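Local coordinates for protein putative transcriptional coactivator P15 (Enterobacteria phage t5, PDB 4BG7) that probably binds DNA as a phage homolog of the eukaryotic transcription coactivator PC4, and is implicated in recombination-dependent DNA replication, at residues A[15-20]-A[29-34]. Numbering follows the deposited sequence.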
loop_
_atom_site.group_PDB
_atom_site.type_symbol
_atom_site.label_atom_id
_atom_site.label_comp_id
_atom_site.label_asym_id
_atom_site.label_seq_id
_atom_site.Cartn_x
_atom_site.Cartn_y
_atom_site.Cartn_z
ATOM N N ASP A 15 11.686 3.711 -9.441
ATOM C CA ASP A 15 12.787 2.758 -9.287
ATOM C C ASP A 15 12.308 1.308 -9.263
ATOM O O ASP A 15 13.037 0.434 -9.725
ATOM C CB ASP A 15 13.523 3.057 -8.024
ATOM C CG ASP A 15 14.279 4.316 -8.115
ATOM O OD1 ASP A 15 14.603 4.795 -9.265
ATOM O OD2 ASP A 15 14.532 4.866 -7.029
ATOM N N GLN A 16 11.096 1.063 -8.771
ATOM C CA GLN A 16 10.395 -0.268 -8.986
ATOM C C GLN A 16 8.937 -0.046 -9.233
ATOM O O GLN A 16 8.375 0.949 -8.746
ATOM C CB GLN A 16 10.516 -1.186 -7.726
ATOM C CG GLN A 16 11.898 -1.284 -7.164
ATOM C CD GLN A 16 11.980 -2.340 -6.034
ATOM O OE1 GLN A 16 11.425 -3.402 -6.148
ATOM N NE2 GLN A 16 12.589 -1.987 -4.949
ATOM N N SER A 17 8.288 -0.983 -9.949
ATOM C CA SER A 17 6.870 -0.880 -10.269
ATOM C C SER A 17 6.324 -2.279 -10.453
ATOM O O SER A 17 6.837 -2.975 -11.346
ATOM C CB SER A 17 6.694 -0.093 -11.558
ATOM O OG SER A 17 5.333 0.072 -11.879
ATOM N N ILE A 18 5.331 -2.674 -9.643
ATOM C CA ILE A 18 4.678 -4.021 -9.722
ATOM C C ILE A 18 3.176 -3.942 -9.870
ATOM O O ILE A 18 2.461 -3.301 -9.064
ATOM C CB ILE A 18 5.060 -4.952 -8.501
ATOM C CG1 ILE A 18 6.552 -5.067 -8.401
ATOM C CG2 ILE A 18 4.470 -6.372 -8.679
ATOM C CD1 ILE A 18 7.040 -5.787 -7.184
ATOM N N ILE A 19 2.648 -4.560 -10.930
ATOM C CA ILE A 19 1.239 -4.563 -11.119
ATOM C C ILE A 19 0.501 -5.244 -9.963
ATOM O O ILE A 19 0.894 -6.295 -9.532
ATOM C CB ILE A 19 0.811 -5.206 -12.472
ATOM C CG1 ILE A 19 1.428 -4.453 -13.670
ATOM C CG2 ILE A 19 -0.700 -5.124 -12.557
ATOM C CD1 ILE A 19 1.747 -5.267 -14.939
ATOM N N LEU A 20 -0.552 -4.627 -9.483
ATOM C CA LEU A 20 -1.457 -5.215 -8.526
ATOM C C LEU A 20 -2.698 -5.717 -9.291
ATOM O O LEU A 20 -2.914 -6.910 -9.322
ATOM C CB LEU A 20 -1.847 -4.213 -7.432
ATOM C CG LEU A 20 -0.707 -3.719 -6.488
ATOM C CD1 LEU A 20 -1.226 -2.798 -5.417
ATOM C CD2 LEU A 20 0.140 -4.806 -5.849
ATOM N N ARG A 29 -0.340 0.164 -9.916
ATOM C CA ARG A 29 1.022 -0.375 -9.687
ATOM C C ARG A 29 1.652 0.077 -8.392
ATOM O O ARG A 29 1.735 1.268 -8.108
ATOM C CB ARG A 29 2.014 -0.051 -10.807
ATOM C CG ARG A 29 1.569 -0.601 -12.137
ATOM C CD ARG A 29 2.724 -0.734 -13.081
ATOM N NE ARG A 29 2.134 -0.935 -14.383
ATOM C CZ ARG A 29 2.805 -1.218 -15.496
ATOM N NH1 ARG A 29 4.131 -1.350 -15.467
ATOM N NH2 ARG A 29 2.110 -1.356 -16.643
ATOM N N LEU A 30 2.066 -0.889 -7.583
ATOM C CA LEU A 30 2.848 -0.642 -6.380
ATOM C C LEU A 30 4.203 -0.158 -6.795
ATOM O O LEU A 30 4.966 -0.864 -7.512
ATOM C CB LEU A 30 3.051 -1.905 -5.525
ATOM C CG LEU A 30 3.666 -1.691 -4.132
ATOM C CD1 LEU A 30 2.727 -0.805 -3.353
ATOM C CD2 LEU A 30 3.802 -3.095 -3.481
ATOM N N THR A 31 4.539 1.022 -6.293
ATOM C CA THR A 31 5.648 1.778 -6.856
ATOM C C THR A 31 6.610 2.283 -5.780
ATOM O O THR A 31 6.179 2.742 -4.729
ATOM C CB THR A 31 5.122 2.979 -7.660
ATOM O OG1 THR A 31 4.294 2.477 -8.686
ATOM C CG2 THR A 31 6.307 3.811 -8.207
ATOM N N VAL A 32 7.901 2.150 -6.064
ATOM C CA VAL A 32 8.923 2.810 -5.285
ATOM C C VAL A 32 9.453 3.867 -6.272
ATOM O O VAL A 32 9.869 3.548 -7.417
ATOM C CB VAL A 32 10.091 1.929 -4.841
ATOM C CG1 VAL A 32 11.164 2.804 -4.088
ATOM C CG2 VAL A 32 9.590 0.776 -3.963
ATOM N N SER A 33 9.497 5.091 -5.797
ATOM C CA SER A 33 9.921 6.238 -6.609
ATOM C C SER A 33 10.860 7.132 -5.816
ATOM O O SER A 33 10.860 7.117 -4.588
ATOM C CB SER A 33 8.687 7.015 -7.048
ATOM O OG SER A 33 7.923 7.562 -5.980
ATOM N N GLU A 34 11.648 7.915 -6.550
ATOM C CA GLU A 34 12.570 8.875 -5.930
ATOM C C GLU A 34 12.043 10.268 -6.303
ATOM O O GLU A 34 11.679 10.499 -7.463
ATOM C CB GLU A 34 13.964 8.688 -6.441
ATOM C CG GLU A 34 14.918 9.578 -5.653
ATOM C CD GLU A 34 16.354 9.463 -6.124
ATOM O OE1 GLU A 34 16.696 8.503 -6.851
ATOM O OE2 GLU A 34 17.104 10.382 -5.779
HETATM O O HOH W 1 4.779 2.557 -11.544
#
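Strands 16-20 and 29-34 run antiparallel, their axes at 165°, with Q16–V32 and I18–L30 as hydrogen-bonded pairs and S17–T31 and I19–R29 as non-hydrogen-bonded pairs. The register breaks at a classic beta bulge where D15 and Q16 both face V32: V32 O accepts from D15 N at 2.7 Å and from Q16 N at 3.1 Å, so one carbonyl grips two successive amides. At the bulge, D15 OD2 lies 4.2 Å from E34 OE1, an approach of like charges between exposed residues, probably softened by solvent.

On the face carrying S17, I19, R29 and T31, the extended R29 chain rises from the sheet alongside I19, pointing the same way. I19 CG1 sits over one face of the guanidinium, offset toward its rim, 3.7 Å from R29 NE, while S17 OG lies at its edge and packs tightly against R29 CD. With its hydroxyl anti to the backbone N (chi1 -178°), S17 also reaches a water at 2.6 Å from OG, and this water donates to T31 OG1. T31 OG1 in turn donates to R29 O from above the carbonyl plane.

At one end of the other face, L20 CD2 meets L30 CB at 4.1 Å; farther along, the Q16 side chain lies beside V32, pointing the same way.

These strands form the first hairpin of the PC4-like antiparallel sheet. The second subunit packs on the face of Q16, I18 and L30 and on L20 at its end, its A76 touching both leucines and its I80 O accepting from Q16 NE2. R29 hydrogen-bonds Q27 and makes a cation-pi contact with W46 of strand 38-48, which pairs with the far edge of strand 26-35.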